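PDB 4R36: putative acyl-[acyl-carrier-protein]--UDP-N-acetylglucosamine O-acyltransferase from Bacteroides fragilis, which probably transfers a hydroxy fatty acyl chain from acyl carrier protein to UDP-N-acetylglucosamine, the first step of lipid A synthesis. Local coordinates for residues N230-R233 with I234-Q237; L246-V249 with E250-P254; Y261-D264 with F265-S269. All blocks are in the same frame, centred on the assembly; numbering follows the deposited sequence.

Contact 1: N230-R233 with I234-Q237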
loop_
_atom_site.group_PDB
_atom_site.type_symbol
_atom_site.label_atom_id
_atom_site.label_comp_id
_atom_site.label_asym_id
_atom_site.label_seq_id
_atom_site.Cartn_x
_atom_site.Cartn_y
_atom_site.Cartn_z
ATOM N N ASN A 230 -18.988 -9.352 28.727
ATOM C CA ASN A 230 -18.829 -10.460 29.642
ATOM C C ASN A 230 -18.445 -11.767 28.999
ATOM O O ASN A 230 -17.582 -12.471 29.534
ATOM C CB ASN A 230 -20.062 -10.614 30.525
ATOM C CG ASN A 230 -20.133 -9.500 31.576
ATOM O OD1 ASN A 230 -19.099 -8.930 31.948
ATOM N ND2 ASN A 230 -21.335 -9.128 31.986
ATOM N N ALA A 231 -19.001 -12.075 27.822
ATOM C CA ALA A 231 -18.540 -13.280 27.135
ATOM C C ALA A 231 -17.023 -13.204 26.821
ATOM O O ALA A 231 -16.284 -14.168 27.033
ATOM C CB ALA A 231 -19.339 -13.503 25.865
ATOM N N TYR A 232 -16.560 -12.048 26.354
ATOM C CA TYR A 232 -15.139 -11.924 26.048
ATOM C C TYR A 232 -14.207 -11.824 27.220
ATOM O O TYR A 232 -13.048 -12.234 27.119
ATOM C CB TYR A 232 -14.892 -10.827 25.021
ATOM C CG TYR A 232 -15.267 -11.279 23.630
ATOM C CD1 TYR A 232 -14.547 -12.250 22.988
ATOM C CD2 TYR A 232 -16.360 -10.711 22.951
ATOM C CE1 TYR A 232 -14.935 -12.738 21.729
ATOM C CE2 TYR A 232 -16.715 -11.114 21.668
ATOM C CZ TYR A 232 -15.976 -12.124 21.046
ATOM O OH TYR A 232 -16.245 -12.585 19.781
ATOM N N ARG A 233 -14.689 -11.335 28.342
ATOM C CA ARG A 233 -13.947 -11.495 29.630
ATOM C C ARG A 233 -13.755 -12.918 29.987
ATOM O O ARG A 233 -12.704 -13.310 30.400
ATOM C CB ARG A 233 -14.604 -10.766 30.821
ATOM C CG ARG A 233 -14.580 -9.294 30.717
ATOM C CD ARG A 233 -15.289 -8.546 31.878
ATOM N NE ARG A 233 -15.385 -7.146 31.455
ATOM C CZ ARG A 233 -16.489 -6.417 31.273
ATOM N NH1 ARG A 233 -17.703 -6.901 31.523
ATOM N NH2 ARG A 233 -16.370 -5.153 30.852
ATOM N N ILE A 234 -14.785 -13.746 29.815
ATOM C CA ILE A 234 -14.654 -15.147 30.027
ATOM C C ILE A 234 -13.682 -15.759 29.033
ATOM O O ILE A 234 -12.883 -16.579 29.399
ATOM C CB ILE A 234 -16.016 -15.877 29.949
ATOM C CG1 ILE A 234 -16.862 -15.504 31.169
ATOM C CG2 ILE A 234 -15.828 -17.399 29.883
ATOM C CD1 ILE A 234 -18.348 -15.779 30.979
ATOM N N ILE A 235 -13.801 -15.402 27.760
ATOM C CA ILE A 235 -12.997 -16.039 26.743
ATOM C C ILE A 235 -11.511 -15.668 26.836
ATOM O O ILE A 235 -10.654 -16.513 26.719
ATOM C CB ILE A 235 -13.588 -15.740 25.313
ATOM C CG1 ILE A 235 -14.880 -16.510 25.139
ATOM C CG2 ILE A 235 -12.616 -16.153 24.201
ATOM C CD1 ILE A 235 -15.812 -15.935 24.113
ATOM N N TYR A 236 -11.222 -14.404 27.039
ATOM C CA TYR A 236 -9.864 -13.932 26.940
ATOM C C TYR A 236 -9.231 -13.681 28.302
ATOM O O TYR A 236 -8.022 -13.710 28.370
ATOM C CB TYR A 236 -9.786 -12.627 26.150
ATOM C CG TYR A 236 -9.789 -12.846 24.669
ATOM C CD1 TYR A 236 -8.661 -13.377 23.992
ATOM C CD2 TYR A 236 -10.863 -12.508 23.922
ATOM C CE1 TYR A 236 -8.678 -13.588 22.622
ATOM C CE2 TYR A 236 -10.889 -12.721 22.527
ATOM C CZ TYR A 236 -9.789 -13.238 21.883
ATOM O OH TYR A 236 -9.834 -13.425 20.480
ATOM N N GLN A 237 -9.996 -13.405 29.351
ATOM C CA GLN A 237 -9.401 -12.868 30.599
ATOM C C GLN A 237 -9.674 -13.745 31.822
ATOM O O GLN A 237 -9.471 -13.319 32.905
ATOM C CB GLN A 237 -9.930 -11.461 30.852
ATOM C CG GLN A 237 -9.548 -10.574 29.678
ATOM C CD GLN A 237 -10.012 -9.160 29.764
ATOM O OE1 GLN A 237 -11.177 -8.878 29.872
ATOM N NE2 GLN A 237 -9.082 -8.249 29.654
#

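Contact 2: L246-V249 with E250-P254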
loop_
_atom_site.group_PDB
_atom_site.type_symbol
_atom_site.label_atom_id
_atom_site.label_comp_id
_atom_site.label_asym_id
_atom_site.label_seq_id
_atom_site.Cartn_x
_atom_site.Cartn_y
_atom_site.Cartn_z
ATOM N N LEU A 246 -16.102 -21.528 26.487
ATOM C CA LEU A 246 -17.347 -21.496 25.764
ATOM C C LEU A 246 -18.441 -22.168 26.571
ATOM O O LEU A 246 -19.555 -21.685 26.594
ATOM C CB LEU A 246 -17.204 -22.041 24.382
ATOM C CG LEU A 246 -16.186 -21.394 23.430
ATOM C CD1 LEU A 246 -16.139 -22.125 22.082
ATOM C CD2 LEU A 246 -16.463 -19.925 23.251
ATOM N N THR A 247 -18.102 -23.228 27.279
ATOM C CA THR A 247 -19.037 -23.823 28.249
ATOM C C THR A 247 -19.522 -22.811 29.236
ATOM O O THR A 247 -20.730 -22.715 29.459
ATOM C CB THR A 247 -18.388 -25.014 28.973
ATOM O OG1 THR A 247 -18.129 -26.014 28.008
ATOM C CG2 THR A 247 -19.283 -25.579 30.116
ATOM N N LYS A 248 -18.628 -22.040 29.851
ATOM C CA LYS A 248 -19.021 -21.084 30.821
ATOM C C LYS A 248 -19.857 -19.922 30.246
ATOM O O LYS A 248 -20.860 -19.443 30.864
ATOM C CB LYS A 248 -17.809 -20.526 31.520
ATOM C CG LYS A 248 -18.120 -19.625 32.729
ATOM C CD LYS A 248 -16.857 -19.262 33.464
ATOM C CE LYS A 248 -17.198 -18.793 34.865
ATOM N NZ LYS A 248 -16.235 -17.774 35.301
ATOM N N VAL A 249 -19.480 -19.453 29.050
ATOM C CA VAL A 249 -20.292 -18.457 28.362
ATOM C C VAL A 249 -21.725 -18.970 28.174
ATOM O O VAL A 249 -22.691 -18.232 28.432
ATOM C CB VAL A 249 -19.711 -18.093 26.962
ATOM C CG1 VAL A 249 -20.740 -17.257 26.192
ATOM C CG2 VAL A 249 -18.398 -17.331 27.086
ATOM N N GLU A 250 -21.855 -20.191 27.692
ATOM C CA GLU A 250 -23.175 -20.782 27.503
ATOM C C GLU A 250 -23.963 -20.908 28.817
ATOM O O GLU A 250 -25.162 -20.765 28.816
ATOM C CB GLU A 250 -23.096 -22.131 26.816
ATOM C CG GLU A 250 -22.723 -21.981 25.352
ATOM C CD GLU A 250 -22.551 -23.257 24.555
ATOM O OE1 GLU A 250 -21.967 -24.244 25.009
ATOM O OE2 GLU A 250 -22.978 -23.278 23.356
ATOM N N ALA A 251 -23.277 -21.146 29.910
ATOM C CA ALA A 251 -23.916 -21.322 31.229
ATOM C C ALA A 251 -24.228 -20.034 31.920
ATOM O O ALA A 251 -25.184 -19.967 32.631
ATOM C CB ALA A 251 -23.037 -22.165 32.153
ATOM N N GLU A 252 -23.452 -18.984 31.713
ATOM C CA GLU A 252 -23.491 -17.825 32.575
ATOM C C GLU A 252 -23.860 -16.526 31.915
ATOM O O GLU A 252 -24.207 -15.625 32.631
ATOM C CB GLU A 252 -22.138 -17.610 33.269
ATOM C CG GLU A 252 -21.717 -18.834 34.030
ATOM C CD GLU A 252 -20.689 -18.560 35.114
ATOM O OE1 GLU A 252 -20.323 -17.402 35.370
ATOM O OE2 GLU A 252 -20.237 -19.541 35.676
ATOM N N VAL A 253 -23.792 -16.427 30.584
ATOM C CA VAL A 253 -24.109 -15.152 29.911
ATOM C C VAL A 253 -25.503 -15.257 29.332
ATOM O O VAL A 253 -25.777 -16.219 28.661
ATOM C CB VAL A 253 -23.132 -14.850 28.787
ATOM C CG1 VAL A 253 -23.504 -13.517 28.120
ATOM C CG2 VAL A 253 -21.709 -14.828 29.339
ATOM N N PRO A 254 -26.373 -14.273 29.606
ATOM C CA PRO A 254 -27.738 -14.354 29.130
ATOM C C PRO A 254 -27.713 -14.561 27.653
ATOM O O PRO A 254 -26.965 -13.815 26.920
ATOM C CB PRO A 254 -28.329 -13.003 29.500
ATOM C CG PRO A 254 -27.533 -12.574 30.667
ATOM C CD PRO A 254 -26.131 -13.076 30.420
HETATM O O HOH W 1 -25.455 -17.934 26.959
#

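Contact 3: Y261-D264 with F265-S269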
loop_
_atom_site.group_PDB
_atom_site.type_symbol
_atom_site.label_atom_id
_atom_site.label_comp_id
_atom_site.label_asym_id
_atom_site.label_seq_id
_atom_site.Cartn_x
_atom_site.Cartn_y
_atom_site.Cartn_z
ATOM N N TYR A 261 -23.635 -16.380 18.331
ATOM C CA TYR A 261 -22.742 -16.153 17.224
ATOM C C TYR A 261 -21.289 -16.164 17.713
ATOM O O TYR A 261 -20.432 -16.792 17.097
ATOM C CB TYR A 261 -23.093 -14.832 16.588
ATOM C CG TYR A 261 -22.237 -14.324 15.454
ATOM C CD1 TYR A 261 -21.593 -15.207 14.529
ATOM C CD2 TYR A 261 -22.212 -12.978 15.201
ATOM C CE1 TYR A 261 -20.906 -14.698 13.426
ATOM C CE2 TYR A 261 -21.561 -12.458 14.085
ATOM C CZ TYR A 261 -20.922 -13.324 13.206
ATOM O OH TYR A 261 -20.241 -12.715 12.185
ATOM N N ILE A 262 -21.011 -15.520 18.837
ATOM C CA ILE A 262 -19.650 -15.564 19.404
ATOM C C ILE A 262 -19.215 -17.001 19.622
ATOM O O ILE A 262 -18.132 -17.459 19.194
ATOM C CB ILE A 262 -19.601 -14.802 20.719
ATOM C CG1 ILE A 262 -19.793 -13.332 20.506
ATOM C CG2 ILE A 262 -18.324 -15.050 21.502
ATOM C CD1 ILE A 262 -20.090 -12.589 21.795
ATOM N N VAL A 263 -20.087 -17.765 20.282
ATOM C CA VAL A 263 -19.759 -19.165 20.615
ATOM C C VAL A 263 -19.559 -20.048 19.382
ATOM O O VAL A 263 -18.589 -20.770 19.249
ATOM C CB VAL A 263 -20.796 -19.748 21.613
ATOM C CG1 VAL A 263 -20.608 -21.237 21.754
ATOM C CG2 VAL A 263 -20.689 -19.017 22.940
ATOM N N ASP A 264 -20.491 -20.004 18.473
ATOM C CA ASP A 264 -20.416 -20.810 17.285
ATOM C C ASP A 264 -19.160 -20.449 16.454
ATOM O O ASP A 264 -18.491 -21.350 15.937
ATOM C CB ASP A 264 -21.635 -20.518 16.407
ATOM C CG ASP A 264 -21.828 -21.591 15.332
ATOM O OD1 ASP A 264 -22.303 -22.694 15.651
ATOM O OD2 ASP A 264 -21.421 -21.384 14.190
ATOM N N PHE A 265 -18.937 -19.137 16.274
ATOM C CA PHE A 265 -17.803 -18.687 15.533
ATOM C C PHE A 265 -16.482 -19.273 16.090
ATOM O O PHE A 265 -15.706 -19.872 15.365
ATOM C CB PHE A 265 -17.704 -17.153 15.544
ATOM C CG PHE A 265 -16.591 -16.622 14.658
ATOM C CD1 PHE A 265 -15.279 -16.658 15.065
ATOM C CD2 PHE A 265 -16.870 -16.024 13.443
ATOM C CE1 PHE A 265 -14.246 -16.139 14.273
ATOM C CE2 PHE A 265 -15.857 -15.501 12.643
ATOM C CZ PHE A 265 -14.548 -15.531 13.061
ATOM N N ILE A 266 -16.293 -19.174 17.411
ATOM C CA ILE A 266 -15.054 -19.663 18.016
ATOM C C ILE A 266 -14.991 -21.183 17.998
ATOM O O ILE A 266 -13.951 -21.777 17.659
ATOM C CB ILE A 266 -14.888 -19.118 19.421
ATOM C CG1 ILE A 266 -14.815 -17.562 19.328
ATOM C CG2 ILE A 266 -13.702 -19.735 20.143
ATOM C CD1 ILE A 266 -14.992 -16.848 20.638
ATOM N N ARG A 267 -16.093 -21.801 18.387
ATOM C CA ARG A 267 -16.151 -23.238 18.466
ATOM C C ARG A 267 -15.827 -23.875 17.119
ATOM O O ARG A 267 -15.115 -24.883 17.052
ATOM C CB ARG A 267 -17.563 -23.660 18.921
ATOM C CG ARG A 267 -17.644 -25.134 19.172
ATOM C CD ARG A 267 -18.946 -25.473 19.889
ATOM N NE ARG A 267 -18.841 -25.243 21.326
ATOM C CZ ARG A 267 -19.865 -24.924 22.114
ATOM N NH1 ARG A 267 -21.058 -24.700 21.609
ATOM N NH2 ARG A 267 -19.672 -24.770 23.435
ATOM N N ASN A 268 -16.259 -23.294 16.033
ATOM C CA ASN A 268 -15.981 -23.906 14.718
ATOM C C ASN A 268 -14.851 -23.252 13.945
ATOM O O ASN A 268 -14.710 -23.468 12.736
ATOM C CB ASN A 268 -17.283 -23.899 13.881
ATOM C CG ASN A 268 -18.387 -24.678 14.592
ATOM O OD1 ASN A 268 -19.440 -24.169 15.015
ATOM N ND2 ASN A 268 -18.019 -25.839 14.930
ATOM N N SER A 269 -14.121 -22.394 14.613
ATOM C CA SER A 269 -13.002 -21.647 13.966
ATOM C C SER A 269 -12.027 -22.601 13.292
ATOM O O SER A 269 -11.414 -23.483 13.935
ATOM C CB SER A 269 -12.239 -20.814 15.001
ATOM O OG SER A 269 -11.025 -20.292 14.457
#

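Contact 1: N230-R233 with I234-Q237
Tyr232 and Tyr236, one helical turn apart on helix 222-237, leave it in the same direction, alongside each other. CD1 of Tyr232 comes in at the edge of the Tyr236 ring, close to its plane, and lies 3.7 Å from CE2 of Tyr236. CD1 of Ile235 fills the adjoining position, 4.1 Å from CD1 of Tyr232. In the same turn CG2 of Ile235 covers one face of the Tyr236 ring, displaced toward its rim. Tyr236 has CG anti to its carbonyl carbon (chi1 -82°), which leans the ring back toward the preceding turn. Beneath the side chains, Tyr236 N donates to Tyr232 O at 2.8 Å, and Ile235 N to Ala231 O at 2.9 Å. On the outer side Gln237 lays its OE1 against the aliphatic CG of Arg233 at 3.5 Å, a contact through carbon. The guanidinium reaches farther back along the helix, where NH1 forms a salt bridge with Glu226. Beyond this shell, Tyr232 OH bonds to Pro196 O and Tyr236 OH to Ile274 O, while Tyr207 stacks on Tyr236. Tyrosine thus suits both places, because its ring packs as a hydrocarbon and its hydroxyl ties this helix of the C-terminal domain to other segments of the same chain. Ring bodies packed together and hydroxyls bound to carbonyls should limit the swing of both side chains.

Contact 2: L246-V249 with E250-P254
Lys248 and Glu252 cross obliquely on the outer side of helix 242-252, and it is the lysine's methylene chain that meets the carboxylate. CE of Lys248 lies 3.2 Å from OE2 of Glu252, whereas its ammonium NZ stays 4.1 Å from OE1 of Glu252, too far for a salt bridge. Lys248 sends CG away from its backbone N (chi1 -172°) and Glu252 sets CG opposite its carbonyl carbon, which brings both side chains over the same turn, with CG and CE of Lys248 against the carboxylate. Val249 and Val253 are oriented differently: the two valines run alongside each other in the same direction, with CG1 of Val249 4.1 Å from CG2 of Val253. Both face inward, against Ile234 of helix 222-237, and Val249 also meets Val263 of helix 257-267. Glu250 is extended beyond CG and pairs with Arg267 of helix 257-267 in a salt bridge. The helix runs out here. Val253 is the first residue with non-helical backbone angles, yet its N still donates to Val249 O at 3.0 Å, while Glu252 N makes only weak bonds to the oxygens of Lys248 and Val249. Compact, branched valines suit the buried inner side, and long charged chains suit the exposed one. The attraction between Lys248 and Glu252 is probably modest and screened by solvent, while Val249 and Val253 join this helix to Ile234.

Contact 3: Y261-D264 with F265-S269
Phe265 N donates to Tyr261 O at 2.9 Å, and the same i to i+4 bonding continues to Asn268 N, which reaches Asp264 O at 3.0 Å as helix 257-267 ends. The turn beyond is closed by Ser269 N, bonded to Ile266 O. On one side of the helix CE1 of Tyr261 approaches CD2 of Phe265 obliquely at 4.2 Å. The tyrosine hydroxyl reaches on to Asp161 and the backbone N of Gly180, while Phe265 packs on Pro196. Ile262 and Ile266 run side by side, CG2 of Ile262 being 3.9 Å from CD1 of Ile266, and turn toward helix 222-237. Val263 CG1 sits over one face of the Arg267 guanidinium, 3.5 Å from NH1 of Arg267 and offset toward the rim of the group. A bend at chi3 (-82°) folds the arginine back over the valine, where its NH2 is held by Glu250. Each residue type fits its side: isoleucines give branched bulk between helices, and tyrosine adds a polar tip that reaches the beta-helix. With a methyl against its face and the Glu250 carboxylate at NH2, the guanidinium is probably restrained in both position and rotation.

How the contacts relate
The three contacts lie on three successive helices of the C-terminal domain that follows the left-handed beta-helix, and they share one apolar seam. Contact 1 touches both others: CG2 of Ile234 lies 3.8 Å from CG2 of Val249, and CD1 of Ile235 3.7 Å from CD1 of Ile266. Contacts 2 and 3 also meet directly, through Val249 and Val263 and through their charged residues. All three are partly buried, contact 1 with the fewest exposed residues and contact 2, far from the annotated sites, with the most. Contacts 1 and 3 carry the aromatic rings. The side chain of Tyr232 is about 9 Å from that of Asn211, which binds UDP-GlcNAc in another structure of this protein.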